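Local coordinates for protein thiosulfate sulfurtransferase TUM1 (Saccharomyces cerevisiae, PDB 3UTN) that accepts persulfide sulfur from NFS1 and passes it to UBA4 in the 2-thiolation of the wobble uridine of tRNAs, at residues A[25-30]-A[291-296]; A[134-139]-A[182-187]. All coordinates share one frame; numbering follows the deposited sequence.

In the fold
Both contacts bridge the two rhodanese halves of the chain, each built on its own five-stranded parallel sheet. Contact 1 is partly buried and sets the edge strand 28-30 of the N-terminal sheet, with the turn before it, against helix 286-297. Contact 2 is buried and sets the end of helix 127-136 against residues 182-187, where helix 181-184 passes into the edge strand 185-186 of the second sheet. In contact 1 an aromatic edge meets a threonine; contact 2 is aliphatic packing over a carboxylate's stem. The two touch each other: Leu26 of contact 1 packs on Val136 and Glu184 of contact 2, and Lys292 pairs with Glu184.

Contact 1 (A[25-30]-A[291-296]); sequences PLFDLI and IKTALE
Phe27 swings its ring toward the helix with chi1 at 63°, which puts CG between the backbone N and the carbonyl carbon, and Thr293 meets it with OG1 beside its own backbone N and CG2 anti to it (chi1 -61°). The two side chains cross at about a right angle. Thr293 OG1 lies in the plane of the ring, off its far edge, 3.1 Å from Phe27 CZ and almost on the extension of the CG-CZ line, so the C-H at CZ points nearly straight at the oxygen. The methyl fills in beside it, with Thr293 CG2 3.4 Å from Phe27 CZ and 3.5 Å from Phe27 CE1. The hydroxyl is hydrogen-bonded to the carbonyl oxygen of Val289, one turn back in the helix, which probably helps hold the rotation that presents OG1 to the ring.

The joint lies between the two rhodanese domains: strand 28-30 is the edge of the N-terminal parallel sheet, next to strand 141-145, while helix 286-297 follows the loop that carries the persulfide-forming Cys282 in the second domain. The side chains of Thr293 and Cys282 are about 11 Å apart. Phe27 also packs on Ala131 and Trp132 of helix 127-136. With the ring cut back to an alanine, Thr293 CG2 would probably lose its aromatic neighbour and a gap would be likely to open beside helix 127-136.

Leu29 adds a second, lighter touch: its CD2 reaches to 3.7 Å from Thr293 CG2, so the methyl has leucine as well as phenylalanine against it. Tyr250, from a loop, packs on both Leu29 and Thr293.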
loop_
_atom_site.group_PDB
_atom_site.type_symbol
_atom_site.label_atom_id
_atom_site.label_comp_id
_atom_site.label_asym_id
_atom_site.label_seq_id
_atom_site.Cartn_x
_atom_site.Cartn_y
_atom_site.Cartn_z
ATOM N N PRO A 25 12.821 -7.771 -4.151
ATOM C CA PRO A 25 11.516 -7.283 -3.692
ATOM C C PRO A 25 11.658 -6.022 -2.855
ATOM O O PRO A 25 12.539 -5.946 -2.002
ATOM C CB PRO A 25 10.986 -8.432 -2.825
ATOM C CG PRO A 25 11.819 -9.618 -3.174
ATOM C CD PRO A 25 13.161 -9.065 -3.537
ATOM N N LEU A 26 10.806 -5.034 -3.109
ATOM C CA LEU A 26 10.855 -3.781 -2.358
ATOM C C LEU A 26 10.515 -4.012 -0.902
ATOM O O LEU A 26 11.007 -3.326 -0.012
ATOM C CB LEU A 26 9.918 -2.755 -2.966
ATOM C CG LEU A 26 10.378 -2.249 -4.328
ATOM C CD1 LEU A 26 9.653 -0.952 -4.567
ATOM C CD2 LEU A 26 11.883 -2.028 -4.372
ATOM N N PHE A 27 9.666 -4.998 -0.670
ATOM C CA PHE A 27 9.445 -5.488 0.667
ATOM C C PHE A 27 8.911 -6.891 0.564
ATOM O O PHE A 27 8.335 -7.271 -0.452
ATOM C CB PHE A 27 8.476 -4.589 1.437
ATOM C CG PHE A 27 7.102 -4.536 0.855
ATOM C CD1 PHE A 27 6.121 -5.410 1.287
ATOM C CD2 PHE A 27 6.788 -3.602 -0.120
ATOM C CE1 PHE A 27 4.847 -5.349 0.758
ATOM C CE2 PHE A 27 5.523 -3.542 -0.654
ATOM C CZ PHE A 27 4.548 -4.411 -0.209
ATOM N N ASP A 28 9.125 -7.662 1.615
ATOM C CA ASP A 28 8.585 -8.992 1.682
ATOM C C ASP A 28 7.465 -8.956 2.676
ATOM O O ASP A 28 7.515 -8.218 3.655
ATOM C CB ASP A 28 9.641 -9.985 2.158
ATOM C CG ASP A 28 10.706 -10.251 1.116
ATOM O OD1 ASP A 28 10.518 -9.831 -0.039
ATOM O OD2 ASP A 28 11.730 -10.883 1.455
ATOM N N LEU A 29 6.449 -9.764 2.429
ATOM C CA LEU A 29 5.488 -10.025 3.467
ATOM C C LEU A 29 6.234 -10.780 4.533
ATOM O O LEU A 29 7.195 -11.503 4.258
ATOM C CB LEU A 29 4.331 -10.873 2.960
ATOM C CG LEU A 29 3.433 -10.312 1.866
ATOM C CD1 LEU A 29 2.046 -10.859 2.111
ATOM C CD2 LEU A 29 3.408 -8.795 1.857
ATOM N N ILE A 30 5.807 -10.593 5.763
ATOM C CA ILE A 30 6.346 -11.382 6.834
ATOM C C ILE A 30 5.181 -11.725 7.727
ATOM O O ILE A 30 4.372 -10.863 8.079
ATOM C CB ILE A 30 7.491 -10.656 7.571
ATOM C CG1 ILE A 30 8.253 -11.630 8.467
ATOM C CG2 ILE A 30 6.981 -9.442 8.324
ATOM C CD1 ILE A 30 9.551 -11.074 8.989
ATOM N N ILE A 291 -3.448 -4.184 -3.453
ATOM C CA ILE A 291 -3.584 -5.151 -4.529
ATOM C C ILE A 291 -2.289 -5.330 -5.265
ATOM O O ILE A 291 -1.966 -6.430 -5.675
ATOM C CB ILE A 291 -4.740 -4.841 -5.495
ATOM C CG1 ILE A 291 -4.540 -3.521 -6.239
ATOM C CG2 ILE A 291 -6.041 -4.854 -4.726
ATOM C CD1 ILE A 291 -5.443 -3.383 -7.447
ATOM N N LYS A 292 -1.541 -4.243 -5.411
ATOM C CA LYS A 292 -0.240 -4.310 -6.031
ATOM C C LYS A 292 0.592 -5.355 -5.297
ATOM O O LYS A 292 1.218 -6.213 -5.908
ATOM C CB LYS A 292 0.423 -2.946 -5.952
ATOM C CG LYS A 292 1.861 -2.930 -6.400
ATOM C CD LYS A 292 2.403 -1.523 -6.298
ATOM C CE LYS A 292 3.746 -1.442 -6.979
ATOM N NZ LYS A 292 4.725 -2.331 -6.305
ATOM N N THR A 293 0.562 -5.275 -3.976
ATOM C CA THR A 293 1.308 -6.171 -3.121
ATOM C C THR A 293 0.802 -7.591 -3.257
ATOM O O THR A 293 1.601 -8.523 -3.343
ATOM C CB THR A 293 1.230 -5.697 -1.667
ATOM O OG1 THR A 293 1.812 -4.393 -1.590
ATOM C CG2 THR A 293 1.972 -6.636 -0.746
ATOM N N ALA A 294 -0.519 -7.744 -3.295
ATOM C CA ALA A 294 -1.142 -9.046 -3.509
ATOM C C ALA A 294 -0.708 -9.632 -4.843
ATOM O O ALA A 294 -0.390 -10.814 -4.929
ATOM C CB ALA A 294 -2.646 -8.935 -3.451
ATOM N N LEU A 295 -0.682 -8.790 -5.872
ATOM C CA LEU A 295 -0.268 -9.218 -7.202
ATOM C C LEU A 295 1.184 -9.652 -7.204
ATOM O O LEU A 295 1.520 -10.721 -7.703
ATOM C CB LEU A 295 -0.496 -8.103 -8.216
ATOM C CG LEU A 295 -1.953 -7.670 -8.339
ATOM C CD1 LEU A 295 -2.085 -6.565 -9.362
ATOM C CD2 LEU A 295 -2.850 -8.845 -8.698
ATOM N N GLU A 296 2.043 -8.828 -6.623
ATOM C CA GLU A 296 3.446 -9.177 -6.518
ATOM C C GLU A 296 3.629 -10.422 -5.677
ATOM O O GLU A 296 4.472 -11.265 -5.977
ATOM C CB GLU A 296 4.225 -8.019 -5.935
ATOM C CG GLU A 296 4.299 -6.870 -6.909
ATOM C CD GLU A 296 4.539 -5.547 -6.231
ATOM O OE1 GLU A 296 4.474 -5.476 -4.981
ATOM O OE2 GLU A 296 4.797 -4.579 -6.963
#

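Contact 2 (A[134-139]-A[182-187]); sequences LGVMGH and DKEIVD. With DMS (dimethyl sulfoxide), chain F.
A Schellman motif ends helix 127-136 just where Val136 packs on Glu184 and Ile185, in the passage from short helix 181-184 into the weakly bonded edge strand 185-186 of the second rhodanese sheet. The backbone N of His139 bonds back to Leu134 O at 2.9 Å and the backbone N of Gly138 to Gly135 O at 2.8 Å, with Gly138 at positive phi turning the chain away. Val136, two residues earlier, is left to face residues 182-187.

Its two methyls divide the work. With CG1 anti to the backbone N (chi1 170°), the other methyl, CG2, is directed at Glu184 and rests against the aliphatic part of that side chain, 3.6 Å from Glu184 CB and 3.7 Å from Glu184 CG. Val136 CG1 makes a looser approach to Ile185, at 4.4 Å from its CD1. Phe95 packs on both Val136 and Ile185, giving the two aliphatic chains a common aromatic neighbour.

Glu184 is thus greasy at its base and charged at its end. Its chi1 (-72°) sets CG anti to the carbonyl carbon and beside the backbone N, where CB and CG meet Val136 CG2; a bend at chi2 then redirects the carboxylate to polar partners. OE2 takes the indole NE1 hydrogen of Trp132 and forms a salt bridge with the ammonium group of Lys292, although the modelled separation there is improbably short and its exact value doubtful.

At the start of 182-187 a dimethyl sulfoxide, probably from the crystallisation liquor, sits by Asp182; the backbone N of Asp182 gives its oxygen a weak bond, long at 3.4 Å but nearly straight at 172°.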
loop_
_atom_site.group_PDB
_atom_site.type_symbol
_atom_site.label_atom_id
_atom_site.label_comp_id
_atom_site.label_asym_id
_atom_site.label_seq_id
_atom_site.Cartn_x
_atom_site.Cartn_y
_atom_site.Cartn_z
ATOM N N LEU A 134 8.422 2.621 1.775
ATOM C CA LEU A 134 9.741 2.332 2.308
ATOM C C LEU A 134 10.595 1.643 1.267
ATOM O O LEU A 134 11.716 2.057 1.006
ATOM C CB LEU A 134 9.627 1.456 3.548
ATOM C CG LEU A 134 8.918 2.138 4.710
ATOM C CD1 LEU A 134 8.643 1.111 5.786
ATOM C CD2 LEU A 134 9.753 3.289 5.247
ATOM N N GLY A 135 10.037 0.597 0.669
ATOM C CA GLY A 135 10.711 -0.146 -0.384
ATOM C C GLY A 135 11.008 0.726 -1.580
ATOM O O GLY A 135 12.128 0.729 -2.076
ATOM N N VAL A 136 10.013 1.480 -2.040
ATOM C CA VAL A 136 10.201 2.333 -3.208
ATOM C C VAL A 136 11.301 3.332 -2.926
ATOM O O VAL A 136 12.125 3.611 -3.782
ATOM C CB VAL A 136 8.915 3.058 -3.628
ATOM C CG1 VAL A 136 9.207 4.106 -4.693
ATOM C CG2 VAL A 136 7.914 2.059 -4.164
ATOM N N MET A 137 11.323 3.835 -1.699
ATOM C CA MET A 137 12.337 4.776 -1.291
ATOM C C MET A 137 13.657 4.093 -0.995
ATOM O O MET A 137 14.552 4.693 -0.412
ATOM C CB MET A 137 11.856 5.576 -0.092
ATOM C CG MET A 137 10.838 6.636 -0.454
ATOM S SD MET A 137 11.361 7.610 -1.878
ATOM C CE MET A 137 12.819 8.439 -1.249
ATOM N N GLY A 138 13.764 2.835 -1.404
ATOM C CA GLY A 138 15.029 2.130 -1.416
ATOM C C GLY A 138 15.468 1.649 -0.060
ATOM O O GLY A 138 16.639 1.335 0.140
ATOM N N HIS A 139 14.547 1.589 0.891
ATOM C CA HIS A 139 14.940 1.049 2.167
ATOM C C HIS A 139 15.263 -0.398 1.977
ATOM O O HIS A 139 14.456 -1.139 1.428
ATOM C CB HIS A 139 13.900 1.243 3.242
ATOM C CG HIS A 139 14.435 0.949 4.604
ATOM N ND1 HIS A 139 15.093 1.859 5.318
ATOM C CD2 HIS A 139 14.462 -0.225 5.338
ATOM C CE1 HIS A 139 15.485 1.319 6.477
ATOM N NE2 HIS A 139 15.102 0.042 6.487
ATOM N N ASP A 182 10.271 5.237 -10.483
ATOM C CA ASP A 182 10.268 4.939 -11.913
ATOM C C ASP A 182 9.807 3.513 -12.218
ATOM O O ASP A 182 9.124 3.278 -13.209
ATOM C CB ASP A 182 11.655 5.205 -12.520
ATOM C CG ASP A 182 12.765 4.373 -11.870
ATOM O OD1 ASP A 182 12.573 3.854 -10.743
ATOM O OD2 ASP A 182 13.844 4.242 -12.492
ATOM N N LYS A 183 10.187 2.566 -11.365
ATOM C CA LYS A 183 9.818 1.171 -11.565
ATOM C C LYS A 183 8.492 0.828 -10.905
ATOM O O LYS A 183 7.914 -0.225 -11.167
ATOM C CB LYS A 183 10.908 0.244 -11.014
ATOM C CG LYS A 183 12.074 0.010 -11.964
ATOM C CD LYS A 183 12.966 -1.128 -11.479
ATOM C CE LYS A 183 13.905 -0.685 -10.365
ATOM N NZ LYS A 183 14.616 -1.828 -9.724
ATOM N N GLU A 184 8.015 1.712 -10.041
ATOM C CA GLU A 184 6.955 1.347 -9.110
ATOM C C GLU A 184 5.719 2.192 -9.230
ATOM O O GLU A 184 4.633 1.770 -8.846
ATOM C CB GLU A 184 7.484 1.442 -7.687
ATOM C CG GLU A 184 8.459 0.333 -7.366
ATOM C CD GLU A 184 7.755 -0.994 -7.223
ATOM O OE1 GLU A 184 8.310 -2.009 -7.668
ATOM O OE2 GLU A 184 6.640 -1.011 -6.669
ATOM N N ILE A 185 5.900 3.402 -9.736
ATOM C CA ILE A 185 4.835 4.375 -9.760
ATOM C C ILE A 185 4.579 4.777 -11.189
ATOM O O ILE A 185 5.483 5.234 -11.888
ATOM C CB ILE A 185 5.186 5.617 -8.918
ATOM C CG1 ILE A 185 5.389 5.213 -7.460
ATOM C CG2 ILE A 185 4.116 6.693 -9.064
ATOM C CD1 ILE A 185 5.918 6.302 -6.568
ATOM N N VAL A 186 3.343 4.581 -11.623
ATOM C CA VAL A 186 2.915 5.105 -12.897
ATOM C C VAL A 186 2.466 6.519 -12.621
ATOM O O VAL A 186 1.673 6.761 -11.716
ATOM C CB VAL A 186 1.743 4.324 -13.498
ATOM C CG1 VAL A 186 1.624 4.653 -14.974
ATOM C CG2 VAL A 186 1.939 2.833 -13.304
ATOM N N ASP A 187 3.013 7.455 -13.381
ATOM C CA ASP A 187 2.602 8.832 -13.273
ATOM C C ASP A 187 1.383 9.026 -14.146
ATOM O O ASP A 187 1.093 8.207 -15.022
ATOM C CB ASP A 187 3.735 9.766 -13.696
ATOM C CG ASP A 187 4.882 9.775 -12.708
ATOM O OD1 ASP A 187 4.696 9.317 -11.558
ATOM O OD2 ASP A 187 5.973 10.249 -13.083
HETATM S S DMS F . 13.664 7.336 -9.783
HETATM O O DMS F . 13.300 6.036 -9.150
HETATM C C1 DMS F . 12.699 8.593 -9.122
HETATM C C2 DMS F . 15.226 7.826 -9.230
#